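Local atomic coordinates of periplasmic protein TorT (Vibrio parahaemolyticus, PDB entry 3O1I), a protein that probably recognises trimethylamine N-oxide in the periplasm and helps signal its presence to the membrane sensor kinase TorS. Residues G149-V154 with S172-N177; E180-L185 with A202-A207. All coordinates share one frame; numbering follows the deposited sequence.

Contact 1 of 2, residues G149-V154 with S172-N177; sequences GGTKPV and SFWADN
Trp174 reaches across to Thr151 and the carbonyl of Gly150, and its six-membered ring does all the touching. From CA, the CB already points at the opposite segment. CG lies anti to the carbonyl carbon and beside the backbone N (chi1 -47°), which carries the indole toward Thr151; the backbones stay well apart, with the CA atoms of Thr151 and Trp174 9.0 Å from each other. Going out along the ring, Trp174 CE3 is 4.2 Å from Thr151 OG1. Trp174 CZ3 has two neighbours: it sits 3.7 Å from Thr151 OG1, and Gly150 O meets it from the edge, close to the ring plane, also at 3.7 Å. Next to it, Trp174 CH2 packs on the methyl Thr151 CG2 at 3.7 Å. Thr151 crosses the indole at about a right angle, and its hydroxyl approaches obliquely. Within its own segment the indole has Ser172 OG over one face, displaced toward the rim; that hydroxyl is hydrogen-bonded to Leu141 O. The contact joins the loop between strand 137-142 and helix 152-163 to the loop between strand 167-172 and helix 179-192. No hydrogen bond links the two segments. They meet through the six-membered ring of the indole, a methyl, a hydroxyl and a carbonyl oxygen over just 102 Å², which implies van der Waals contact with at most a weakly polar C-H to oxygen component.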
loop_
_atom_site.group_PDB
_atom_site.type_symbol
_atom_site.label_atom_id
_atom_site.label_comp_id
_atom_site.label_asym_id
_atom_site.label_seq_id
_atom_site.Cartn_x
_atom_site.Cartn_y
_atom_site.Cartn_z
ATOM N N GLY D 149 11.189 19.075 -22.483
ATOM C CA GLY D 149 10.803 19.102 -23.905
ATOM C C GLY D 149 9.366 18.706 -24.207
ATOM O O GLY D 149 9.059 18.098 -25.235
ATOM N N GLY D 150 8.487 19.105 -23.299
ATOM C CA GLY D 150 7.089 18.773 -23.439
ATOM C C GLY D 150 6.260 20.015 -23.626
ATOM O O GLY D 150 5.047 19.932 -23.825
ATOM N N THR D 151 6.924 21.166 -23.550
ATOM C CA THR D 151 6.264 22.449 -23.736
ATOM C C THR D 151 6.956 23.245 -24.852
ATOM O O THR D 151 7.162 22.732 -25.955
ATOM C CB THR D 151 6.245 23.299 -22.424
ATOM O OG1 THR D 151 5.742 22.503 -21.343
ATOM C CG2 THR D 151 5.329 24.530 -22.580
ATOM N N LYS D 152 7.331 24.484 -24.547
ATOM C CA LYS D 152 7.966 25.398 -25.496
ATOM C C LYS D 152 8.875 24.756 -26.550
ATOM O O LYS D 152 8.930 25.212 -27.696
ATOM C CB LYS D 152 8.661 26.502 -24.697
ATOM C CG LYS D 152 7.690 27.031 -23.643
ATOM C CD LYS D 152 7.969 28.417 -23.125
ATOM C CE LYS D 152 6.808 28.856 -22.233
ATOM N NZ LYS D 152 7.002 30.204 -21.639
ATOM N N PRO D 153 9.598 23.690 -26.188
ATOM C CA PRO D 153 10.438 23.099 -27.234
ATOM C C PRO D 153 9.537 22.543 -28.346
ATOM O O PRO D 153 9.624 22.958 -29.499
ATOM C CB PRO D 153 11.182 21.999 -26.490
ATOM C CG PRO D 153 11.328 22.583 -25.110
ATOM C CD PRO D 153 9.969 23.182 -24.855
ATOM N N VAL D 154 8.664 21.611 -27.971
ATOM C CA VAL D 154 7.719 20.982 -28.894
ATOM C C VAL D 154 6.606 21.937 -29.322
ATOM O O VAL D 154 6.160 21.916 -30.470
ATOM C CB VAL D 154 7.068 19.739 -28.259
ATOM C CG1 VAL D 154 5.851 19.309 -29.061
ATOM C CG2 VAL D 154 8.064 18.613 -28.213
ATOM N N SER D 172 -5.384 23.926 -24.244
ATOM C CA SER D 172 -4.297 23.013 -23.950
ATOM C C SER D 172 -4.323 22.638 -22.470
ATOM O O SER D 172 -4.485 23.502 -21.612
ATOM C CB SER D 172 -2.964 23.675 -24.301
ATOM O OG SER D 172 -1.889 22.761 -24.171
ATOM N N PHE D 173 -4.168 21.351 -22.180
ATOM C CA PHE D 173 -4.172 20.882 -20.804
ATOM C C PHE D 173 -2.854 20.237 -20.422
ATOM O O PHE D 173 -2.393 19.297 -21.060
ATOM C CB PHE D 173 -5.326 19.898 -20.576
ATOM C CG PHE D 173 -6.671 20.471 -20.897
ATOM C CD1 PHE D 173 -7.231 20.301 -22.158
ATOM C CD2 PHE D 173 -7.335 21.270 -19.975
ATOM C CE1 PHE D 173 -8.429 20.917 -22.495
ATOM C CE2 PHE D 173 -8.534 21.890 -20.306
ATOM C CZ PHE D 173 -9.079 21.716 -21.568
ATOM N N TRP D 174 -2.258 20.751 -19.357
ATOM C CA TRP D 174 -0.992 20.243 -18.875
ATOM C C TRP D 174 -1.200 19.319 -17.682
ATOM O O TRP D 174 -2.151 19.470 -16.926
ATOM C CB TRP D 174 -0.094 21.413 -18.490
ATOM C CG TRP D 174 -0.055 22.478 -19.536
ATOM C CD1 TRP D 174 -0.798 23.628 -19.572
ATOM C CD2 TRP D 174 0.731 22.468 -20.730
ATOM N NE1 TRP D 174 -0.521 24.333 -20.719
ATOM C CE2 TRP D 174 0.412 23.645 -21.449
ATOM C CE3 TRP D 174 1.674 21.581 -21.265
ATOM C CZ2 TRP D 174 1.008 23.957 -22.683
ATOM C CZ3 TRP D 174 2.265 21.891 -22.490
ATOM C CH2 TRP D 174 1.928 23.071 -23.185
ATOM N N ALA D 175 -0.302 18.360 -17.526
ATOM C CA ALA D 175 -0.371 17.402 -16.440
ATOM C C ALA D 175 0.756 16.419 -16.641
ATOM O O ALA D 175 1.148 16.143 -17.767
ATOM C CB ALA D 175 -1.692 16.675 -16.463
ATOM N N ASP D 176 1.273 15.876 -15.552
ATOM C CA ASP D 176 2.364 14.925 -15.659
ATOM C C ASP D 176 2.002 13.771 -16.600
ATOM O O ASP D 176 0.829 13.516 -16.873
ATOM C CB ASP D 176 2.721 14.412 -14.265
ATOM C CG ASP D 176 2.963 15.548 -13.273
ATOM O OD1 ASP D 176 3.770 16.458 -13.573
ATOM O OD2 ASP D 176 2.349 15.534 -12.186
ATOM N N ASN D 177 3.005 13.072 -17.112
ATOM C CA ASN D 177 2.713 11.986 -18.029
ATOM C C ASN D 177 2.385 10.676 -17.351
ATOM O O ASN D 177 3.071 9.673 -17.515
ATOM C CB ASN D 177 3.853 11.806 -19.038
ATOM C CG ASN D 177 3.983 12.998 -19.979
ATOM O OD1 ASN D 177 2.988 13.484 -20.533
ATOM N ND2 ASN D 177 5.212 13.475 -20.162
#

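Contact 2 of 2, residues E180-L185 with A202-A207; sequences ELQRNL and AVAIEA
Gln182 carries CG anti to the carbonyl carbon (chi1 -72°) and bends at chi2 (-57°), which brings OE1 to the methyl of Ala204. Val203 CG1, set anti to its own backbone N, meets this bend 3.6 Å from Gln182 CG, the two side chains crossing nearly at right angles. At the end of the amide, Gln182 OE1 rests 3.5 Å from the methyl Ala204 CB, while NE2 is hydrogen-bonded to Asp176 O. One turn on, Ala207 CB points into the other backbone and lies 4.0 Å from Arg183 CA. These small alanines let the axes approach to 8.5 Å while inclined at 61°. Arg183 extends past the contact: its NH1 is 3.1 Å from Glu180 OE2, an ion pair held by charge alone, since the oxygen lies well out of the guanidinium plane. NE pairs with Glu211, and NH2 with an acidic side chain of another protein's chain. Gln182 and Ala204 both touch Leu142 of strand 137-142, so this is the packing of neighbouring crossover helices over a parallel sheet, typical of the Rossmann-like lobes of periplasmic binding proteins.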
loop_
_atom_site.group_PDB
_atom_site.type_symbol
_atom_site.label_atom_id
_atom_site.label_comp_id
_atom_site.label_asym_id
_atom_site.label_seq_id
_atom_site.Cartn_x
_atom_site.Cartn_y
_atom_site.Cartn_z
ATOM N N GLU D 180 -3.234 7.868 -15.969
ATOM C CA GLU D 180 -4.437 8.319 -15.273
ATOM C C GLU D 180 -4.698 9.823 -15.267
ATOM O O GLU D 180 -5.841 10.257 -15.426
ATOM C CB GLU D 180 -4.429 7.806 -13.840
ATOM C CG GLU D 180 -4.646 6.309 -13.738
ATOM C CD GLU D 180 -5.750 5.794 -14.670
ATOM O OE1 GLU D 180 -6.844 6.407 -14.727
ATOM O OE2 GLU D 180 -5.518 4.761 -15.342
ATOM N N LEU D 181 -3.649 10.617 -15.074
ATOM C CA LEU D 181 -3.792 12.071 -15.056
ATOM C C LEU D 181 -4.148 12.571 -16.452
ATOM O O LEU D 181 -4.875 13.559 -16.611
ATOM C CB LEU D 181 -2.485 12.731 -14.606
ATOM C CG LEU D 181 -1.792 12.166 -13.369
ATOM C CD1 LEU D 181 -0.577 13.024 -13.048
ATOM C CD2 LEU D 181 -2.764 12.143 -12.196
ATOM N N GLN D 182 -3.611 11.884 -17.462
ATOM C CA GLN D 182 -3.866 12.231 -18.859
ATOM C C GLN D 182 -5.264 11.754 -19.256
ATOM O O GLN D 182 -6.002 12.470 -19.937
ATOM C CB GLN D 182 -2.815 11.588 -19.778
ATOM C CG GLN D 182 -1.421 12.211 -19.709
ATOM C CD GLN D 182 -1.424 13.702 -20.020
ATOM O OE1 GLN D 182 -2.052 14.150 -20.984
ATOM N NE2 GLN D 182 -0.706 14.476 -19.209
ATOM N N ARG D 183 -5.621 10.545 -18.819
ATOM C CA ARG D 183 -6.936 9.991 -19.124
ATOM C C ARG D 183 -7.953 11.025 -18.711
ATOM O O ARG D 183 -8.865 11.364 -19.465
ATOM C CB ARG D 183 -7.201 8.700 -18.346
ATOM C CG ARG D 183 -8.616 8.177 -18.558
ATOM C CD ARG D 183 -8.919 6.929 -17.744
ATOM N NE ARG D 183 -8.515 5.698 -18.419
ATOM C CZ ARG D 183 -7.259 5.289 -18.544
ATOM N NH1 ARG D 183 -6.273 6.019 -18.040
ATOM N NH2 ARG D 183 -6.989 4.148 -19.160
ATOM N N ASN D 184 -7.780 11.514 -17.490
ATOM C CA ASN D 184 -8.656 12.530 -16.936
ATOM C C ASN D 184 -8.670 13.743 -17.874
ATOM O O ASN D 184 -9.712 14.347 -18.117
ATOM C CB ASN D 184 -8.159 12.923 -15.539
ATOM C CG ASN D 184 -9.021 13.982 -14.891
ATOM O OD1 ASN D 184 -10.168 13.728 -14.512
ATOM N ND2 ASN D 184 -8.475 15.187 -14.766
ATOM N N LEU D 185 -7.505 14.087 -18.411
ATOM C CA LEU D 185 -7.410 15.218 -19.325
ATOM C C LEU D 185 -8.104 14.950 -20.657
ATOM O O LEU D 185 -8.651 15.857 -21.289
ATOM C CB LEU D 185 -5.947 15.572 -19.581
ATOM C CG LEU D 185 -5.277 16.403 -18.493
ATOM C CD1 LEU D 185 -3.911 16.873 -18.988
ATOM C CD2 LEU D 185 -6.161 17.600 -18.162
ATOM N N ALA D 202 2.605 10.351 -26.019
ATOM C CA ALA D 202 2.242 8.993 -26.354
ATOM C C ALA D 202 1.336 8.507 -25.239
ATOM O O ALA D 202 0.474 7.658 -25.455
ATOM C CB ALA D 202 3.474 8.114 -26.460
ATOM N N VAL D 203 1.545 9.060 -24.048
ATOM C CA VAL D 203 0.756 8.703 -22.874
ATOM C C VAL D 203 -0.677 9.163 -23.135
ATOM O O VAL D 203 -1.609 8.358 -23.143
ATOM C CB VAL D 203 1.338 9.388 -21.583
ATOM C CG1 VAL D 203 0.405 9.200 -20.383
ATOM C CG2 VAL D 203 2.703 8.799 -21.272
ATOM N N ALA D 204 -0.846 10.456 -23.370
ATOM C CA ALA D 204 -2.171 10.983 -23.636
ATOM C C ALA D 204 -2.870 10.146 -24.715
ATOM O O ALA D 204 -3.906 9.522 -24.454
ATOM C CB ALA D 204 -2.075 12.433 -24.069
ATOM N N ILE D 205 -2.292 10.122 -25.919
ATOM C CA ILE D 205 -2.871 9.376 -27.026
ATOM C C ILE D 205 -3.224 7.945 -26.644
ATOM O O ILE D 205 -4.333 7.507 -26.922
ATOM C CB ILE D 205 -1.945 9.397 -28.300
ATOM C CG1 ILE D 205 -2.306 10.596 -29.185
ATOM C CG2 ILE D 205 -2.092 8.099 -29.121
ATOM C CD1 ILE D 205 -1.979 11.951 -28.591
ATOM N N GLU D 206 -2.325 7.208 -26.002
ATOM C CA GLU D 206 -2.676 5.834 -25.629
ATOM C C GLU D 206 -4.014 5.774 -24.864
ATOM O O GLU D 206 -4.869 4.920 -25.141
ATOM C CB GLU D 206 -1.580 5.212 -24.774
ATOM C CG GLU D 206 -0.337 4.832 -25.532
ATOM C CD GLU D 206 0.769 4.379 -24.606
ATOM O OE1 GLU D 206 1.090 5.136 -23.666
ATOM O OE2 GLU D 206 1.319 3.278 -24.809
ATOM N N ALA D 207 -4.171 6.689 -23.903
ATOM C CA ALA D 207 -5.377 6.804 -23.081
ATOM C C ALA D 207 -6.556 7.173 -23.977
ATOM O O ALA D 207 -7.636 6.586 -23.858
ATOM C CB ALA D 207 -5.184 7.880 -21.996
#

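Overall arrangement
Both contacts belong to the lobe built on the parallel sheet of strands 137-142, 167-172, 197-200 and 222-225, and their centres are about 12 Å apart. The chain completes contact 1 before opening contact 2, and residues 172-177 lead straight into helix 179-192. The two also touch directly: Leu185 CD1 packs 3.4 Å from Ala175 CB, and Leu185 CD2 lies 3.4 Å from Phe173 CB. Contact 1 joins loops that follow two adjacent strands, at the sheet end that faces the ligand cleft in this family; contact 2 joins helices covering a face of the sheet.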